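Local coordinates for protein 6-phosphogluconate dehydratase (Shewanella oneidensis, PDB 2GP4) that catalyses the dehydration of 6-phosphogluconate to 2-dehydro-3-deoxy-6-phosphogluconate, a step of the Entner-Doudoroff pathway, and is seen here without its iron-sulfur cluster, at residues 337-342 with 613-618; 497-502 with 546-551; 448-453 with 540-545. All coordinates share one frame; numbering follows the deposited sequence.

The three contacts form a compact triangle, with centres about 15 Å apart between contacts 1 and 2 and about 13 Å for the other pairs. Contact 1 spans the others along the chain: it joins the start of helix 340-347, in the N-terminal family region, to the loop after helix 605-609. Between these come 448-453, 497-502, 540-545 and 546-551, so contacts 3 and 2 alternate in sequence. Strand 541-546, broken at His544, carries the chain from contact 3 into contact 2. Arg449 of contact 3 bridges to Asp341 and Glu615 of contact 1, and Pro614 packs on Thr546 and Pro499 of contact 2, so contact 1, joining the two family regions, is tied directly to the sheet.

Contact 1: 337-342 with 613-618; sequences IVNWDD and SPETGA
The side chain of Glu615 lies across one face of the Trp340 indole. Its CB sits 3.6 Å from the centroid of the six-membered ring, nearly over the middle, in a CH-pi contact. With CG anti to the backbone N (chi1 176°) and the chain extended beyond it, the carboxylate continues over the ring, stacked with its plane only 20° from that of the indole; Glu615 CD is 3.7 Å from Trp340 CD2. Glutamate fits because its methylenes cover the aromatic face while its acid reaches further, to the helix start. There Trp340 N gives a hydrogen bond of 2.8 Å to Glu615 OE2, on the anti side and fairly straight at 160°. At the ring's edge, Pro614 CB packs 3.9 Å from Trp340 CZ2. A water donates to both Val338 O and Glu615 O, joining the two backbones. Without the indole, as with an alanine here, Glu615 CB and Pro614 would probably lose their aromatic partner, and a gap would open beside the carboxylate. Helix 340-347 begins after the N-cap Asn339, whose backbone N bonds to Asp342 OD2. Arg449 makes salt bridges to both Glu615 and Asp341, so these nearby acids share a cation; the arginine and the helix N-terminus together are likely to stabilise Glu615 as a carboxylate.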
ATOM      1  N   ILE A 337       1.081 -14.657   6.518  1.00 17.81           N
ATOM      2  CA  ILE A 337      -0.254 -14.200   6.901  1.00 17.39           C
ATOM      3  C   ILE A 337      -0.185 -12.988   7.829  1.00 17.56           C
ATOM      4  O   ILE A 337       0.278 -13.097   8.964  1.00 17.63           O
ATOM      5  CB  ILE A 337      -1.080 -15.339   7.559  1.00 17.50           C
ATOM      6  CG1 ILE A 337      -1.007 -16.616   6.706  1.00 17.09           C
ATOM      7  CG2 ILE A 337      -2.528 -14.881   7.804  1.00 16.66           C
ATOM      8  CD1 ILE A 337      -1.766 -17.817   7.261  1.00 16.91           C
ATOM      9  N   VAL A 338      -0.652 -11.842   7.328  1.00 17.55           N
ATOM     10  CA  VAL A 338      -0.686 -10.580   8.075  1.00 17.46           C
ATOM     11  C   VAL A 338      -2.129 -10.066   8.171  1.00 17.50           C
ATOM     12  O   VAL A 338      -2.865 -10.084   7.182  1.00 17.41           O
ATOM     13  CB  VAL A 338       0.201  -9.494   7.388  1.00 17.68           C
ATOM     14  CG1 VAL A 338       0.051  -8.134   8.068  1.00 18.00           C
ATOM     15  CG2 VAL A 338       1.669  -9.909   7.359  1.00 17.53           C
ATOM     16  N   ASN A 339      -2.540  -9.614   9.356  1.00 17.52           N
ATOM     17  CA  ASN A 339      -3.889  -9.060   9.525  1.00 17.53           C
ATOM     18  C   ASN A 339      -3.904  -7.613  10.056  1.00 17.46           C
ATOM     19  O   ASN A 339      -2.851  -7.014  10.259  1.00 17.52           O
ATOM     20  CB  ASN A 339      -4.784 -10.004  10.358  1.00 17.39           C
ATOM     21  CG  ASN A 339      -4.254 -10.257  11.774  1.00 18.60           C
ATOM     22  OD1 ASN A 339      -4.540 -11.302  12.372  1.00 19.80           O
ATOM     23  ND2 ASN A 339      -3.496  -9.309  12.319  1.00 19.04           N
ATOM     24  N   TRP A 340      -5.097  -7.065  10.281  1.00 17.56           N
ATOM     25  CA  TRP A 340      -5.239  -5.694  10.779  1.00 17.78           C
ATOM     26  C   TRP A 340      -4.721  -5.477  12.195  1.00 17.94           C
ATOM     27  O   TRP A 340      -4.358  -4.363  12.550  1.00 18.08           O
ATOM     28  CB  TRP A 340      -6.683  -5.188  10.651  1.00 17.41           C
ATOM     29  CG  TRP A 340      -7.095  -4.918   9.235  1.00 16.80           C
ATOM     30  CD1 TRP A 340      -6.268  -4.713   8.160  1.00 16.44           C
ATOM     31  CD2 TRP A 340      -8.432  -4.793   8.740  1.00 16.83           C
ATOM     32  NE1 TRP A 340      -7.008  -4.481   7.029  1.00 15.98           N
ATOM     33  CE2 TRP A 340      -8.338  -4.519   7.351  1.00 16.67           C
ATOM     34  CE3 TRP A 340      -9.701  -4.893   9.327  1.00 16.01           C
ATOM     35  CZ2 TRP A 340      -9.463  -4.350   6.544  1.00 16.68           C
ATOM     36  CZ3 TRP A 340     -10.819  -4.721   8.525  1.00 16.50           C
ATOM     37  CH2 TRP A 340     -10.692  -4.451   7.147  1.00 16.78           C
ATOM     38  N   ASP A 341      -4.681  -6.534  12.998  1.00 18.37           N
ATOM     39  CA  ASP A 341      -4.073  -6.448  14.329  1.00 18.80           C
ATOM     40  C   ASP A 341      -2.581  -6.128  14.211  1.00 18.89           C
ATOM     41  O   ASP A 341      -2.030  -5.409  15.044  1.00 18.79           O
ATOM     42  CB  ASP A 341      -4.255  -7.744  15.108  1.00 19.04           C
ATOM     43  CG  ASP A 341      -5.707  -8.146  15.252  1.00 20.32           C
ATOM     44  OD1 ASP A 341      -6.155  -9.020  14.484  1.00 22.46           O
ATOM     45  OD2 ASP A 341      -6.396  -7.606  16.138  1.00 22.57           O
ATOM     46  N   ASP A 342      -1.931  -6.670  13.177  1.00 18.85           N
ATOM     47  CA  ASP A 342      -0.533  -6.353  12.909  1.00 19.06           C
ATOM     48  C   ASP A 342      -0.363  -4.871  12.593  1.00 18.99           C
ATOM     49  O   ASP A 342       0.493  -4.217  13.168  1.00 18.92           O
ATOM     50  CB  ASP A 342       0.028  -7.199  11.763  1.00 19.09           C
ATOM     51  CG  ASP A 342      -0.152  -8.696  11.988  1.00 19.53           C
ATOM     52  OD1 ASP A 342      -0.105  -9.160  13.151  1.00 19.50           O
ATOM     53  OD2 ASP A 342      -0.335  -9.411  10.980  1.00 19.29           O
ATOM     54  N   SER A 613     -11.879 -10.632   1.431  1.00 19.99           N
ATOM     55  CA  SER A 613     -12.022  -9.445   2.257  1.00 19.93           C
ATOM     56  C   SER A 613     -10.772  -8.567   2.152  1.00 19.89           C
ATOM     57  O   SER A 613      -9.666  -9.089   1.975  1.00 20.09           O
ATOM     58  CB  SER A 613     -12.200  -9.880   3.700  1.00 19.97           C
ATOM     59  OG  SER A 613     -11.032 -10.554   4.139  1.00 20.62           O
ATOM     60  N   PRO A 614     -10.940  -7.234   2.256  1.00 19.71           N
ATOM     61  CA  PRO A 614      -9.796  -6.317   2.330  1.00 19.76           C
ATOM     62  C   PRO A 614      -8.678  -6.761   3.290  1.00 19.80           C
ATOM     63  O   PRO A 614      -7.497  -6.646   2.950  1.00 19.92           O
ATOM     64  CB  PRO A 614     -10.436  -5.013   2.808  1.00 19.81           C
ATOM     65  CG  PRO A 614     -11.817  -5.067   2.235  1.00 19.42           C
ATOM     66  CD  PRO A 614     -12.227  -6.507   2.270  1.00 19.46           C
ATOM     67  N   GLU A 615      -9.047  -7.277   4.460  1.00 19.92           N
ATOM     68  CA  GLU A 615      -8.070  -7.722   5.463  1.00 19.98           C
ATOM     69  C   GLU A 615      -7.262  -8.942   4.993  1.00 20.19           C
ATOM     70  O   GLU A 615      -6.159  -9.189   5.492  1.00 20.10           O
ATOM     71  CB  GLU A 615      -8.764  -7.999   6.804  1.00 19.96           C
ATOM     72  CG  GLU A 615      -7.864  -8.565   7.901  1.00 19.99           C
ATOM     73  CD  GLU A 615      -8.460  -8.452   9.294  1.00 20.02           C
ATOM     74  OE1 GLU A 615      -9.695  -8.589   9.445  1.00 20.17           O
ATOM     75  OE2 GLU A 615      -7.680  -8.239  10.247  1.00 19.17           O
ATOM     76  N   THR A 616      -7.822  -9.699   4.047  1.00 20.26           N
ATOM     77  CA  THR A 616      -7.136 -10.854   3.459  1.00 20.37           C
ATOM     78  C   THR A 616      -6.552 -10.496   2.096  1.00 20.69           C
ATOM     79  O   THR A 616      -6.098 -11.375   1.356  1.00 20.70           O
ATOM     80  CB  THR A 616      -8.052 -12.109   3.341  1.00 20.34           C
ATOM     81  OG1 THR A 616      -9.261 -11.771   2.653  1.00 20.25           O
ATOM     82  CG2 THR A 616      -8.389 -12.675   4.730  1.00 20.06           C
ATOM     83  N   GLY A 617      -6.574  -9.200   1.778  1.00 20.88           N
ATOM     84  CA  GLY A 617      -5.904  -8.664   0.598  1.00 21.19           C
ATOM     85  C   GLY A 617      -6.776  -8.453  -0.624  1.00 21.60           C
ATOM     86  O   GLY A 617      -6.275  -8.064  -1.680  1.00 21.71           O
ATOM     87  N   ALA A 618      -8.079  -8.696  -0.482  1.00 21.90           N
ATOM     88  CA  ALA A 618      -9.023  -8.689  -1.613  1.00 22.19           C
ATOM     89  C   ALA A 618      -8.506  -9.509  -2.802  1.00 22.36           C
ATOM     90  O   ALA A 618      -8.461  -9.032  -3.947  1.00 22.55           O
ATOM     91  CB  ALA A 618      -9.372  -7.260  -2.027  1.00 22.10           C
TER
HETATM   92  O   HOH W   1      -5.047 -11.453   6.580  1.00 18.84           O

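Contact 2: 497-502 with 546-551; sequences QGPKAN and TPEAID
The carboxylate of Glu548 lies with Gly498 over one face and Lys500 CB on the side of the other, while its oxygen edge turns to the backbone N-H groups of Lys500 and Ala501. Gly498 CA is 3.7 Å from Glu548 CD, and a side chain on that carbon would run into the carboxylate, which explains the glycine. Pro499 CD comes to the same face as Gly498, 3.4 Å from Glu548 OE1. On the edge, Lys500 N bonds to Glu548 OE1 at 2.9 Å and 159°, from the syn side. Ala501 N reaches Glu548 OE2 in a weak bond, 3.1 Å long and bent to 132°. This is an acid set against a helix N-terminus: Gly498 is the N-cap of helix 499-502, Pro499 suits the first turn because it has no N-H to satisfy, and the next two N-H groups meet the acid. Both segments lie at the C-terminal ends of parallel strands of the sheet, 497-502 after 490-494 and 546-551 starting on the last residue of 541-546, and Asp529, just beyond the neighbouring parallel strand 524-528, accepts from the backbone N of both Gln497 and Ala549. Next to the acid, Ile550 lays CD1 against Lys500 CB at 3.6 Å and beside the Lys500-Ala501 peptide. Lysine has the length to reach Asp551: its chain, extended to CE, bends at chi4 (68°) to bring NZ 2.8 Å from Asp551 OD2 in a salt bridge through the oxygen's syn lone pair, and the same ammonium also bonds to Leu611 O.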
ATOM      1  N   GLN A 497     -20.106  -0.968  -1.668  1.00 16.85           N
ATOM      2  CA  GLN A 497     -18.890  -0.364  -2.206  1.00 16.91           C
ATOM      3  C   GLN A 497     -17.668  -1.260  -2.008  1.00 16.84           C
ATOM      4  O   GLN A 497     -16.541  -0.851  -2.280  1.00 16.68           O
ATOM      5  CB  GLN A 497     -18.647   1.025  -1.583  1.00 17.23           C
ATOM      6  CG  GLN A 497     -19.791   2.037  -1.734  1.00 17.24           C
ATOM      7  CD  GLN A 497     -20.255   2.239  -3.173  1.00 18.52           C
ATOM      8  OE1 GLN A 497     -19.448   2.436  -4.089  1.00 18.38           O
ATOM      9  NE2 GLN A 497     -21.573   2.201  -3.374  1.00 19.17           N
ATOM     10  N   GLY A 498     -17.900  -2.481  -1.539  1.00 16.75           N
ATOM     11  CA  GLY A 498     -16.823  -3.432  -1.312  1.00 16.88           C
ATOM     12  C   GLY A 498     -16.316  -4.070  -2.594  1.00 17.31           C
ATOM     13  O   GLY A 498     -16.870  -3.830  -3.673  1.00 17.32           O
ATOM     14  N   PRO A 499     -15.246  -4.883  -2.486  1.00 17.54           N
ATOM     15  CA  PRO A 499     -14.688  -5.629  -3.616  1.00 17.70           C
ATOM     16  C   PRO A 499     -15.741  -6.381  -4.437  1.00 18.12           C
ATOM     17  O   PRO A 499     -15.771  -6.249  -5.662  1.00 18.07           O
ATOM     18  CB  PRO A 499     -13.733  -6.612  -2.940  1.00 17.54           C
ATOM     19  CG  PRO A 499     -13.279  -5.897  -1.727  1.00 17.55           C
ATOM     20  CD  PRO A 499     -14.473  -5.111  -1.249  1.00 17.35           C
ATOM     21  N   LYS A 500     -16.608  -7.138  -3.767  1.00 18.63           N
ATOM     22  CA  LYS A 500     -17.586  -7.989  -4.458  1.00 18.99           C
ATOM     23  C   LYS A 500     -18.731  -7.197  -5.086  1.00 19.26           C
ATOM     24  O   LYS A 500     -19.258  -7.583  -6.128  1.00 19.44           O
ATOM     25  CB  LYS A 500     -18.142  -9.069  -3.522  1.00 18.95           C
ATOM     26  CG  LYS A 500     -17.133 -10.127  -3.072  1.00 19.00           C
ATOM     27  CD  LYS A 500     -17.854 -11.313  -2.426  1.00 19.54           C
ATOM     28  CE  LYS A 500     -16.889 -12.333  -1.829  1.00 19.50           C
ATOM     29  NZ  LYS A 500     -16.160 -11.795  -0.638  1.00 20.28           N
ATOM     30  N   ALA A 501     -19.115  -6.090  -4.455  1.00 19.53           N
ATOM     31  CA  ALA A 501     -20.252  -5.307  -4.924  1.00 19.51           C
ATOM     32  C   ALA A 501     -19.986  -4.634  -6.262  1.00 19.77           C
ATOM     33  O   ALA A 501     -20.728  -4.841  -7.218  1.00 19.83           O
ATOM     34  CB  ALA A 501     -20.651  -4.287  -3.883  1.00 19.46           C
ATOM     35  N   ASN A 502     -18.930  -3.828  -6.317  1.00 20.14           N
ATOM     36  CA  ASN A 502     -18.597  -3.049  -7.505  1.00 20.54           C
ATOM     37  C   ASN A 502     -17.081  -2.921  -7.763  1.00 21.10           C
ATOM     38  O   ASN A 502     -16.632  -1.972  -8.399  1.00 21.34           O
ATOM     39  CB  ASN A 502     -19.260  -1.663  -7.431  1.00 20.28           C
ATOM     40  CG  ASN A 502     -18.851  -0.869  -6.188  1.00 20.17           C
ATOM     41  OD1 ASN A 502     -18.075  -1.342  -5.348  1.00 19.45           O
ATOM     42  ND2 ASN A 502     -19.366   0.355  -6.077  1.00 18.95           N
ATOM     43  N   THR A 546     -16.091  -4.937   6.940  1.00 18.43           N
ATOM     44  CA  THR A 546     -16.164  -6.330   6.563  1.00 18.63           C
ATOM     45  C   THR A 546     -16.879  -7.092   7.680  1.00 18.99           C
ATOM     46  O   THR A 546     -16.600  -6.857   8.868  1.00 18.69           O
ATOM     47  CB  THR A 546     -14.743  -6.892   6.311  1.00 18.78           C
ATOM     48  OG1 THR A 546     -14.094  -6.098   5.306  1.00 18.50           O
ATOM     49  CG2 THR A 546     -14.787  -8.349   5.840  1.00 18.75           C
ATOM     50  N   PRO A 547     -17.815  -7.996   7.309  1.00 19.46           N
ATOM     51  CA  PRO A 547     -18.254  -8.323   5.937  1.00 19.69           C
ATOM     52  C   PRO A 547     -18.953  -7.161   5.233  1.00 20.04           C
ATOM     53  O   PRO A 547     -19.665  -6.386   5.879  1.00 20.36           O
ATOM     54  CB  PRO A 547     -19.242  -9.483   6.150  1.00 19.53           C
ATOM     55  CG  PRO A 547     -18.919 -10.032   7.494  1.00 19.17           C
ATOM     56  CD  PRO A 547     -18.517  -8.829   8.303  1.00 19.56           C
ATOM     57  N   GLU A 548     -18.734  -7.031   3.927  1.00 20.37           N
ATOM     58  CA  GLU A 548     -19.398  -5.997   3.135  1.00 20.74           C
ATOM     59  C   GLU A 548     -20.906  -6.252   3.056  1.00 21.02           C
ATOM     60  O   GLU A 548     -21.382  -7.312   3.481  1.00 20.95           O
ATOM     61  CB  GLU A 548     -18.765  -5.843   1.740  1.00 20.68           C
ATOM     62  CG  GLU A 548     -18.914  -7.013   0.775  1.00 20.24           C
ATOM     63  CD  GLU A 548     -18.378  -6.673  -0.619  1.00 21.08           C
ATOM     64  OE1 GLU A 548     -17.241  -7.084  -0.951  1.00 21.20           O
ATOM     65  OE2 GLU A 548     -19.083  -5.977  -1.385  1.00 21.28           O
ATOM     66  N   ALA A 549     -21.650  -5.272   2.541  1.00 21.35           N
ATOM     67  CA  ALA A 549     -23.114  -5.348   2.512  1.00 21.65           C
ATOM     68  C   ALA A 549     -23.623  -6.618   1.823  1.00 21.85           C
ATOM     69  O   ALA A 549     -24.388  -7.379   2.419  1.00 22.11           O
ATOM     70  CB  ALA A 549     -23.715  -4.094   1.877  1.00 21.53           C
ATOM     71  N   ILE A 550     -23.171  -6.865   0.596  1.00 22.25           N
ATOM     72  CA  ILE A 550     -23.630  -8.032  -0.171  1.00 22.85           C
ATOM     73  C   ILE A 550     -23.060  -9.374   0.317  1.00 23.28           C
ATOM     74  O   ILE A 550     -23.476 -10.435  -0.155  1.00 23.48           O
ATOM     75  CB  ILE A 550     -23.415  -7.872  -1.707  1.00 22.87           C
ATOM     76  CG1 ILE A 550     -21.927  -7.871  -2.069  1.00 22.64           C
ATOM     77  CG2 ILE A 550     -24.153  -6.627  -2.237  1.00 22.40           C
ATOM     78  CD1 ILE A 550     -21.666  -8.275  -3.501  1.00 22.48           C
ATOM     79  N   ASP A 551     -22.114  -9.325   1.255  1.00 23.63           N
ATOM     80  CA  ASP A 551     -21.643 -10.532   1.933  1.00 24.18           C
ATOM     81  C   ASP A 551     -22.443 -10.821   3.211  1.00 24.23           C
ATOM     82  O   ASP A 551     -22.132 -11.756   3.948  1.00 24.49           O
ATOM     83  CB  ASP A 551     -20.143 -10.449   2.236  1.00 24.33           C
ATOM     84  CG  ASP A 551     -19.286 -11.070   1.140  1.00 25.36           C
ATOM     85  OD1 ASP A 551     -19.672 -12.131   0.605  1.00 26.86           O
ATOM     86  OD2 ASP A 551     -18.214 -10.508   0.822  1.00 25.69           O
TER

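Contact 3: 448-453 with 540-545; sequences GRAVIK and PAAIHL
Val451 and Ile543 meet through their torsions: in Val451, chi1 -64° sets CG1 beside the backbone N and leaves CG2 between N and the carbonyl carbon; in Ile543, CG1 itself takes that place (chi1 62°). The side chains cross at a slant, with Val451 CG2 3.7 Å from Ile543 CG1. Ile452 differs in its longer branch: CG1 stands opposite the backbone N (chi1 -175°), which carries it to 3.3 Å from Ala541 O and brings CD1 to 4.0 Å from Pro540 CB. Branched residues suit these sites, since they fill the space above a strand while keeping the backbone extended. Beneath the first pair, Val451 and Ile543 form an antiparallel hydrogen-bonded pair: Val451 N to Ile543 O is 3.0 Å and Ile543 N to Val451 O is 2.9 Å, both nearly straight. Further along, the strands part and waters stand in for direct bonds, one between Lys453 N and Ala541 O, another between Lys453 O and Ala541 N. At the other end the strand is broken at His544, whose positive phi redirects the chain, and Val451 CG2 lies over a face of the imidazole. Ala450 is small enough for its CB to sit 3.2 Å from Ile543 O and to touch Leu545 CD1 at 4.1 Å. Backbone pairing resumes between Arg449 and Thr546. Strand 448-453 also pairs antiparallel with 440-445, whereas 541-546 runs parallel to 524-528, making this the seam where an antiparallel hairpin joins the parallel middle of the C-terminal region's mixed beta sheet.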
ATOM      1  N   GLY A 448     -18.600  -5.489  12.690  1.00 18.20           N
ATOM      2  CA  GLY A 448     -17.515  -6.270  12.100  1.00 18.01           C
ATOM      3  C   GLY A 448     -16.137  -5.685  12.348  1.00 17.89           C
ATOM      4  O   GLY A 448     -15.791  -5.342  13.477  1.00 18.07           O
ATOM      5  N   ARG A 449     -15.347  -5.583  11.286  1.00 17.59           N
ATOM      6  CA  ARG A 449     -13.985  -5.072  11.378  1.00 17.24           C
ATOM      7  C   ARG A 449     -13.746  -4.041  10.281  1.00 16.98           C
ATOM      8  O   ARG A 449     -14.124  -4.253   9.127  1.00 16.88           O
ATOM      9  CB  ARG A 449     -12.969  -6.216  11.270  1.00 17.07           C
ATOM     10  CG  ARG A 449     -13.060  -7.259  12.397  1.00 17.51           C
ATOM     11  CD  ARG A 449     -12.244  -8.538  12.098  1.00 17.49           C
ATOM     12  NE  ARG A 449     -10.810  -8.262  11.958  1.00 18.19           N
ATOM     13  CZ  ARG A 449      -9.954  -8.166  12.973  1.00 18.81           C
ATOM     14  NH1 ARG A 449     -10.371  -8.321  14.226  1.00 19.37           N
ATOM     15  NH2 ARG A 449      -8.674  -7.906  12.739  1.00 18.95           N
ATOM     16  N   ALA A 450     -13.130  -2.921  10.651  1.00 16.59           N
ATOM     17  CA  ALA A 450     -12.739  -1.894   9.688  1.00 16.27           C
ATOM     18  C   ALA A 450     -11.417  -1.250  10.104  1.00 16.29           C
ATOM     19  O   ALA A 450     -10.865  -1.565  11.151  1.00 16.36           O
ATOM     20  CB  ALA A 450     -13.839  -0.844   9.562  1.00 16.00           C
ATOM     21  N   VAL A 451     -10.903  -0.352   9.276  1.00 16.62           N
ATOM     22  CA  VAL A 451      -9.741   0.446   9.654  1.00 16.72           C
ATOM     23  C   VAL A 451     -10.080   1.935   9.582  1.00 16.75           C
ATOM     24  O   VAL A 451     -11.035   2.333   8.910  1.00 16.60           O
ATOM     25  CB  VAL A 451      -8.471   0.106   8.815  1.00 16.76           C
ATOM     26  CG1 VAL A 451      -8.018  -1.334   9.071  1.00 17.01           C
ATOM     27  CG2 VAL A 451      -8.704   0.336   7.332  1.00 16.58           C
ATOM     28  N   ILE A 452      -9.301   2.742  10.296  1.00 16.93           N
ATOM     29  CA  ILE A 452      -9.464   4.190  10.318  1.00 17.12           C
ATOM     30  C   ILE A 452      -8.095   4.869  10.383  1.00 17.59           C
ATOM     31  O   ILE A 452      -7.210   4.417  11.120  1.00 17.39           O
ATOM     32  CB  ILE A 452     -10.387   4.659  11.504  1.00 17.13           C
ATOM     33  CG1 ILE A 452     -10.647   6.172  11.445  1.00 16.85           C
ATOM     34  CG2 ILE A 452      -9.806   4.248  12.867  1.00 16.72           C
ATOM     35  CD1 ILE A 452     -11.863   6.636  12.244  1.00 16.84           C
ATOM     36  N   LYS A 453      -7.930   5.932   9.589  1.00 17.91           N
ATOM     37  CA  LYS A 453      -6.803   6.843   9.739  1.00 18.50           C
ATOM     38  C   LYS A 453      -7.190   8.045  10.589  1.00 18.76           C
ATOM     39  O   LYS A 453      -8.079   8.825  10.220  1.00 18.83           O
ATOM     40  CB  LYS A 453      -6.257   7.309   8.388  1.00 18.52           C
ATOM     41  CG  LYS A 453      -5.316   6.311   7.707  1.00 19.41           C
ATOM     42  CD  LYS A 453      -4.109   5.900   8.559  1.00 19.85           C
ATOM     43  CE  LYS A 453      -3.154   7.058   8.817  1.00 21.05           C
ATOM     44  NZ  LYS A 453      -2.644   7.689   7.567  1.00 22.63           N
ATOM     45  N   PRO A 540     -13.591  11.507  10.829  1.00 20.06           N
ATOM     46  CA  PRO A 540     -13.389  10.094  11.153  1.00 19.57           C
ATOM     47  C   PRO A 540     -14.096   9.218  10.129  1.00 19.27           C
ATOM     48  O   PRO A 540     -15.295   9.396   9.877  1.00 19.07           O
ATOM     49  CB  PRO A 540     -14.052   9.946  12.533  1.00 19.36           C
ATOM     50  CG  PRO A 540     -14.993  11.110  12.632  1.00 19.42           C
ATOM     51  CD  PRO A 540     -14.299  12.217  11.914  1.00 19.99           C
ATOM     52  N   ALA A 541     -13.351   8.298   9.528  1.00 18.79           N
ATOM     53  CA  ALA A 541     -13.917   7.411   8.514  1.00 18.40           C
ATOM     54  C   ALA A 541     -13.573   5.946   8.786  1.00 17.85           C
ATOM     55  O   ALA A 541     -12.406   5.560   8.755  1.00 17.83           O
ATOM     56  CB  ALA A 541     -13.444   7.830   7.131  1.00 18.25           C
ATOM     57  N   ALA A 542     -14.592   5.142   9.075  1.00 17.35           N
ATOM     58  CA  ALA A 542     -14.421   3.699   9.176  1.00 16.99           C
ATOM     59  C   ALA A 542     -14.554   3.106   7.780  1.00 16.68           C
ATOM     60  O   ALA A 542     -15.618   3.183   7.174  1.00 16.64           O
ATOM     61  CB  ALA A 542     -15.437   3.105  10.119  1.00 16.82           C
ATOM     62  N   ILE A 543     -13.461   2.540   7.272  1.00 16.61           N
ATOM     63  CA  ILE A 543     -13.378   2.084   5.875  1.00 16.65           C
ATOM     64  C   ILE A 543     -13.022   0.597   5.777  1.00 16.74           C
ATOM     65  O   ILE A 543     -12.531   0.007   6.744  1.00 16.57           O
ATOM     66  CB  ILE A 543     -12.353   2.926   5.044  1.00 16.78           C
ATOM     67  CG1 ILE A 543     -10.933   2.802   5.615  1.00 16.79           C
ATOM     68  CG2 ILE A 543     -12.780   4.390   4.967  1.00 16.94           C
ATOM     69  CD1 ILE A 543      -9.837   3.335   4.703  1.00 16.52           C
ATOM     70  N   HIS A 544     -13.261  -0.002   4.606  1.00 16.84           N
ATOM     71  CA  HIS A 544     -12.991  -1.434   4.383  1.00 17.03           C
ATOM     72  C   HIS A 544     -13.843  -2.336   5.293  1.00 17.26           C
ATOM     73  O   HIS A 544     -13.493  -3.498   5.521  1.00 17.03           O
ATOM     74  CB  HIS A 544     -11.490  -1.760   4.564  1.00 16.85           C
ATOM     75  CG  HIS A 544     -10.576  -0.925   3.719  1.00 16.36           C
ATOM     76  ND1 HIS A 544      -9.242  -1.219   3.557  1.00 16.97           N
ATOM     77  CD2 HIS A 544     -10.804   0.194   2.990  1.00 16.07           C
ATOM     78  CE1 HIS A 544      -8.685  -0.317   2.768  1.00 16.84           C
ATOM     79  NE2 HIS A 544      -9.613   0.552   2.409  1.00 16.10           N
ATOM     80  N   LEU A 545     -14.957  -1.799   5.798  1.00 17.53           N
ATOM     81  CA  LEU A 545     -15.873  -2.562   6.652  1.00 17.96           C
ATOM     82  C   LEU A 545     -16.184  -3.939   6.071  1.00 18.24           C
ATOM     83  O   LEU A 545     -16.493  -4.086   4.882  1.00 18.24           O
ATOM     84  CB  LEU A 545     -17.175  -1.794   6.934  1.00 17.78           C
ATOM     85  CG  LEU A 545     -18.129  -2.459   7.937  1.00 17.92           C
ATOM     86  CD1 LEU A 545     -17.449  -2.749   9.280  1.00 17.54           C
ATOM     87  CD2 LEU A 545     -19.389  -1.630   8.151  1.00 17.64           C
TER
HETATM   88  O   HOH W   2     -10.275   6.617   7.693  1.00 13.94           O
HETATM   89  O   HOH W   3     -10.469   8.916   9.109  1.00 22.80           O